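Side-chain contacts in cysteine synthase (Fusobacterium nucleatum subsp. nucleatum strain ATCC 25586, PDB 5XEM), which probably catalyses the pyridoxal-phosphate-dependent formation of L-cysteine and acetate from O-acetyl-L-serine and hydrogen sulfide, and is an enzyme that produces hydrogen sulfide: residues K52-A57 with A86-K91; F202-A207 with G272-A277. All coordinates share one frame; numbering follows the deposited sequence.

Contact 1. Residues K52-A57 with A86-K91; sequences KMIEEA and AVKNYK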
loop_
_atom_site.group_PDB
_atom_site.type_symbol
_atom_site.label_atom_id
_atom_site.label_comp_id
_atom_site.label_asym_id
_atom_site.label_seq_id
_atom_site.Cartn_x
_atom_site.Cartn_y
_atom_site.Cartn_z
ATOM N N LYS A 52 -0.212 5.926 18.637
ATOM C CA LYS A 52 -0.585 6.668 19.827
ATOM C C LYS A 52 -0.563 5.812 21.096
ATOM O O LYS A 52 -0.089 6.280 22.144
ATOM C CB LYS A 52 -1.922 7.370 19.684
ATOM C CG LYS A 52 -2.120 8.370 20.837
ATOM C CD LYS A 52 -3.278 9.322 20.665
ATOM C CE LYS A 52 -3.401 10.290 21.835
ATOM N NZ LYS A 52 -2.339 11.320 21.858
ATOM N N MET A 53 -1.059 4.573 21.022
ATOM C CA MET A 53 -1.011 3.692 22.195
ATOM C C MET A 53 0.420 3.458 22.643
ATOM O O MET A 53 0.718 3.492 23.865
ATOM C CB MET A 53 -1.726 2.367 21.935
ATOM C CG MET A 53 -3.221 2.526 21.766
ATOM S SD MET A 53 -4.117 0.956 21.705
ATOM C CE MET A 53 -3.462 0.217 20.197
ATOM N N ILE A 54 1.326 3.254 21.682
ATOM C CA ILE A 54 2.717 2.995 22.051
ATOM C C ILE A 54 3.384 4.255 22.587
ATOM O O ILE A 54 4.019 4.216 23.643
ATOM C CB ILE A 54 3.551 2.395 20.890
ATOM C CG1 ILE A 54 3.085 0.978 20.580
ATOM C CG2 ILE A 54 5.047 2.390 21.248
ATOM C CD1 ILE A 54 3.090 0.010 21.733
ATOM N N GLU A 55 3.229 5.363 21.868
ATOM C CA GLU A 55 3.870 6.617 22.275
ATOM C C GLU A 55 3.391 7.084 23.653
ATOM O O GLU A 55 4.227 7.453 24.492
ATOM C CB GLU A 55 3.668 7.699 21.256
ATOM C CG GLU A 55 4.554 7.540 20.039
ATOM C CD GLU A 55 4.472 8.744 19.138
ATOM O OE1 GLU A 55 3.470 9.496 19.142
ATOM O OE2 GLU A 55 5.439 8.920 18.380
ATOM N N GLU A 56 2.086 7.000 23.913
ATOM C CA GLU A 56 1.591 7.384 25.240
ATOM C C GLU A 56 2.143 6.465 26.347
ATOM O O GLU A 56 2.518 6.955 27.416
ATOM C CB GLU A 56 0.060 7.488 25.277
ATOM C CG GLU A 56 -0.548 8.661 24.481
ATOM C CD GLU A 56 0.108 10.006 24.767
ATOM O OE1 GLU A 56 0.344 10.322 25.944
ATOM O OE2 GLU A 56 0.395 10.771 23.826
ATOM N N ALA A 57 2.222 5.150 26.122
ATOM C CA ALA A 57 2.754 4.211 27.117
ATOM C C ALA A 57 4.258 4.435 27.332
ATOM O O ALA A 57 4.772 4.329 28.457
ATOM C CB ALA A 57 2.482 2.751 26.712
ATOM N N ALA A 86 9.022 -2.730 14.903
ATOM C CA ALA A 86 10.218 -2.963 14.126
ATOM C C ALA A 86 11.156 -1.738 14.178
ATOM O O ALA A 86 12.350 -1.908 14.457
ATOM C CB ALA A 86 9.887 -3.338 12.676
ATOM N N VAL A 87 10.616 -0.539 13.933
ATOM C CA VAL A 87 11.378 0.730 13.947
ATOM C C VAL A 87 11.976 0.976 15.347
ATOM O O VAL A 87 13.153 1.359 15.507
ATOM C CB VAL A 87 10.454 1.922 13.575
ATOM C CG1 VAL A 87 11.134 3.258 13.824
ATOM C CG2 VAL A 87 10.003 1.820 12.133
ATOM N N LYS A 88 11.149 0.771 16.360
ATOM C CA LYS A 88 11.524 1.055 17.767
ATOM C C LYS A 88 12.285 -0.073 18.488
ATOM O O LYS A 88 12.702 0.089 19.654
ATOM C CB LYS A 88 10.247 1.413 18.541
ATOM C CG LYS A 88 9.628 2.747 18.143
ATOM C CD LYS A 88 8.339 3.009 18.916
ATOM C CE LYS A 88 7.786 4.413 18.636
ATOM N NZ LYS A 88 8.529 5.460 19.393
ATOM N N ASN A 89 12.435 -1.217 17.837
ATOM C CA ASN A 89 13.106 -2.401 18.396
ATOM C C ASN A 89 12.445 -2.981 19.654
ATOM O O ASN A 89 13.139 -3.373 20.594
ATOM C CB ASN A 89 14.583 -2.092 18.690
ATOM C CG ASN A 89 15.367 -1.833 17.431
ATOM O OD1 ASN A 89 15.326 -2.632 16.508
ATOM N ND2 ASN A 89 16.053 -0.700 17.372
ATOM N N TYR A 90 11.119 -2.995 19.695
ATOM C CA TYR A 90 10.413 -3.684 20.767
ATOM C C TYR A 90 10.002 -5.072 20.323
ATOM O O TYR A 90 9.553 -5.256 19.182
ATOM C CB TYR A 90 9.156 -2.892 21.162
ATOM C CG TYR A 90 9.380 -1.485 21.682
ATOM C CD1 TYR A 90 10.433 -1.190 22.516
ATOM C CD2 TYR A 90 8.466 -0.466 21.404
ATOM C CE1 TYR A 90 10.616 0.089 23.016
ATOM C CE2 TYR A 90 8.629 0.823 21.907
ATOM C CZ TYR A 90 9.715 1.085 22.720
ATOM O OH TYR A 90 9.928 2.333 23.240
ATOM N N LYS A 91 10.073 -6.031 21.237
ATOM C CA LYS A 91 9.570 -7.387 20.994
ATOM C C LYS A 91 8.037 -7.388 21.073
ATOM O O LYS A 91 7.479 -6.895 22.060
ATOM C CB LYS A 91 10.148 -8.333 22.019
ATOM C CG LYS A 91 9.713 -9.781 21.918
ATOM C CD LYS A 91 10.430 -10.602 22.979
ATOM C CE LYS A 91 9.828 -11.984 23.181
ATOM N NZ LYS A 91 10.659 -12.812 24.095
HETATM O O HOH W 1 7.387 7.500 18.276
#

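Contact 2. Residues F202-A207 with G272-A277; sequences FPVEPA and GATFKA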
loop_
_atom_site.group_PDB
_atom_site.type_symbol
_atom_site.label_atom_id
_atom_site.label_comp_id
_atom_site.label_asym_id
_atom_site.label_seq_id
_atom_site.Cartn_x
_atom_site.Cartn_y
_atom_site.Cartn_z
ATOM N N PHE A 202 -22.628 7.912 11.615
ATOM C CA PHE A 202 -23.198 6.573 11.645
ATOM C C PHE A 202 -22.121 5.480 11.651
ATOM O O PHE A 202 -21.282 5.472 10.745
ATOM C CB PHE A 202 -24.078 6.320 10.427
ATOM C CG PHE A 202 -25.170 7.343 10.217
ATOM C CD1 PHE A 202 -24.938 8.469 9.450
ATOM C CD2 PHE A 202 -26.435 7.144 10.753
ATOM C CE1 PHE A 202 -25.938 9.405 9.251
ATOM C CE2 PHE A 202 -27.446 8.082 10.546
ATOM C CZ PHE A 202 -27.202 9.199 9.788
ATOM N N PRO A 203 -22.188 4.555 12.633
ATOM C CA PRO A 203 -21.417 3.332 12.603
ATOM C C PRO A 203 -22.081 2.297 11.702
ATOM O O PRO A 203 -23.324 2.331 11.519
ATOM C CB PRO A 203 -21.441 2.890 14.064
ATOM C CG PRO A 203 -22.804 3.282 14.528
ATOM C CD PRO A 203 -23.136 4.539 13.769
ATOM N N VAL A 204 -21.273 1.382 11.143
ATOM C CA VAL A 204 -21.771 0.270 10.372
ATOM C C VAL A 204 -21.319 -1.010 11.069
ATOM O O VAL A 204 -20.195 -1.089 11.570
ATOM C CB VAL A 204 -21.242 0.262 8.908
ATOM C CG1 VAL A 204 -21.962 -0.834 8.119
ATOM C CG2 VAL A 204 -21.361 1.645 8.248
ATOM N N GLU A 205 -22.205 -1.991 11.130
ATOM C CA GLU A 205 -21.857 -3.318 11.647
ATOM C C GLU A 205 -22.277 -4.384 10.644
ATOM O O GLU A 205 -23.035 -4.103 9.706
ATOM C CB GLU A 205 -22.498 -3.521 13.035
ATOM C CG GLU A 205 -24.003 -3.713 13.028
ATOM C CD GLU A 205 -24.591 -3.891 14.423
ATOM O OE1 GLU A 205 -23.810 -3.998 15.399
ATOM O OE2 GLU A 205 -25.837 -3.935 14.534
ATOM N N PRO A 206 -21.756 -5.611 10.785
ATOM C CA PRO A 206 -22.169 -6.649 9.848
ATOM C C PRO A 206 -23.643 -7.007 10.048
ATOM O O PRO A 206 -24.076 -7.230 11.194
ATOM C CB PRO A 206 -21.280 -7.840 10.226
ATOM C CG PRO A 206 -20.151 -7.257 10.968
ATOM C CD PRO A 206 -20.693 -6.072 11.679
ATOM N N ALA A 207 -24.383 -7.106 8.960
ATOM C CA ALA A 207 -25.791 -7.522 9.057
ATOM C C ALA A 207 -25.938 -8.886 9.705
ATOM O O ALA A 207 -26.930 -9.093 10.396
ATOM C CB ALA A 207 -26.482 -7.506 7.689
ATOM N N GLY A 272 -15.819 -1.989 1.442
ATOM C CA GLY A 272 -17.004 -2.341 0.655
ATOM C C GLY A 272 -18.275 -2.257 1.486
ATOM O O GLY A 272 -19.277 -1.710 1.038
ATOM N N ALA A 273 -18.213 -2.769 2.700
ATOM C CA ALA A 273 -19.368 -2.743 3.624
ATOM C C ALA A 273 -19.795 -1.330 3.981
ATOM O O ALA A 273 -20.996 -0.984 3.889
ATOM C CB ALA A 273 -19.039 -3.553 4.867
ATOM N N THR A 274 -18.818 -0.501 4.374
ATOM C CA THR A 274 -19.060 0.870 4.803
ATOM C C THR A 274 -19.535 1.746 3.648
ATOM O O THR A 274 -20.488 2.543 3.789
ATOM C CB THR A 274 -17.796 1.462 5.468
ATOM O OG1 THR A 274 -17.392 0.588 6.519
ATOM C CG2 THR A 274 -18.044 2.862 6.012
ATOM N N PHE A 275 -18.923 1.538 2.487
ATOM C CA PHE A 275 -19.292 2.265 1.302
ATOM C C PHE A 275 -20.698 1.860 0.852
ATOM O O PHE A 275 -21.480 2.700 0.457
ATOM C CB PHE A 275 -18.297 2.043 0.156
ATOM C CG PHE A 275 -18.523 2.959 -0.991
ATOM C CD1 PHE A 275 -18.084 4.268 -0.933
ATOM C CD2 PHE A 275 -19.221 2.533 -2.110
ATOM C CE1 PHE A 275 -18.315 5.123 -1.982
ATOM C CE2 PHE A 275 -19.466 3.394 -3.168
ATOM C CZ PHE A 275 -19.007 4.691 -3.101
ATOM N N LYS A 276 -21.028 0.585 0.940
ATOM C CA LYS A 276 -22.366 0.126 0.551
ATOM C C LYS A 276 -23.424 0.742 1.474
ATOM O O LYS A 276 -24.470 1.219 1.014
ATOM C CB LYS A 276 -22.415 -1.404 0.566
ATOM C CG LYS A 276 -23.805 -2.002 0.512
ATOM C CD LYS A 276 -24.555 -1.677 -0.764
ATOM C CE LYS A 276 -25.890 -2.422 -0.752
ATOM N NZ LYS A 276 -26.897 -1.685 -1.563
ATOM N N ALA A 277 -23.135 0.766 2.767
ATOM C CA ALA A 277 -24.030 1.381 3.744
ATOM C C ALA A 277 -24.179 2.868 3.442
ATOM O O ALA A 277 -25.275 3.444 3.593
ATOM C CB ALA A 277 -23.503 1.178 5.152
#

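Contact 1. Residues K52-A57 with A86-K91
The Tyr90 ring meets Ile54 at its edge: CG2 of Ile54 sits near the ring plane, 4.0 Å from Tyr90 CE2. One face of the same ring carries Lys88 CB, which lies 3.7 Å above the plane and is displaced toward the rim. Tyr90 follows a Schellman motif that ends helix 76-88, with Asn89 at positive phi, and this turn brings lysine and tyrosine together against helix 46-60. On that helix, Ile54 offers the branch that stands anti to its backbone N. This CG2 methyl also touches the aliphatic part of Lys88, 4.1 Å from CD, and the two side chains run past each other in opposite directions. Ile54 packs on Leu81 as well, about two turns back along helix 76-88.

The polar ends gather on Glu58, which lies beyond 52-57 on the same helix. One of its carboxylate oxygens forms a salt bridge with Lys88 NZ, the other a hydrogen bond with Tyr90 OH. Glu55 joins less directly, since its OE2 stands 4.7 Å from Lys88 NZ. A water accepts from Lys88 NZ at 2.6 Å, but its onward link to Glu55 OE2 is doubtful, the modelled separation being too short.

Contact 2. Residues F202-A207 with G272-A277
With chi1 at -173°, Val204 places CG1 anti to its backbone N and CG2 anti to its carbonyl carbon, and both methyls come up against the CB of Ala277. Thr274 has chi1 near -54°, which puts its methyl anti to the backbone N and its hydroxyl anti to the carbonyl carbon. The methyl is thus the branch that meets the strand, CG2 of Thr274 lying 4.2 Å from Val204 CG2.

Ala277 CB touches both valine branches almost evenly, at 3.8 Å from Val204 CG2 and 3.9 Å from Val204 CG1. Ala273, one turn earlier, adds its carbonyl oxygen, 4.3 Å from Val204 CG1. The contact is therefore one branched side chain of a strand set against successive turns of a helix, all of it buried and largely methyl on methyl. The threonine hydroxyl is satisfied within its own helix by a hydrogen bond to the carbonyl oxygen of Ser270, a residue that binds pyridoxal phosphate.

This is helix-on-sheet packing in an alpha/beta domain: strand 202-206 and helix 272-277 run at 124° to each other, their axes 8.7 Å apart at closest approach. Val204 and Thr274 both also rest on Ile176 of the adjoining strand 174-178, while Ala273 reaches Cys247 of strand 245-247 and Ala252 of helix 249-263.

How the contacts relate
The chain's centre lies between contact 1 and contact 2, whose own centres are 31 Å apart and whose nearest atoms are about 19 Å apart. Both segments of contact 1 precede those of contact 2 in the sequence, and the two share no helix or strand. Contact 1 joins helices 46-60 and 76-88, which come before and after strand 68-72 of the four-stranded parallel sheet along the chain; contact 2 sets helix 269-284 against strand 200-206 of the six-stranded mixed sheet. The bound lanthionine is about 11 Å from the Thr274 side chain and about 14 Å from that of Ile54; pyridoxal phosphate comes within about 6 Å of Thr274. Each contact is thus local packing within a different part of this two-sheet enzyme.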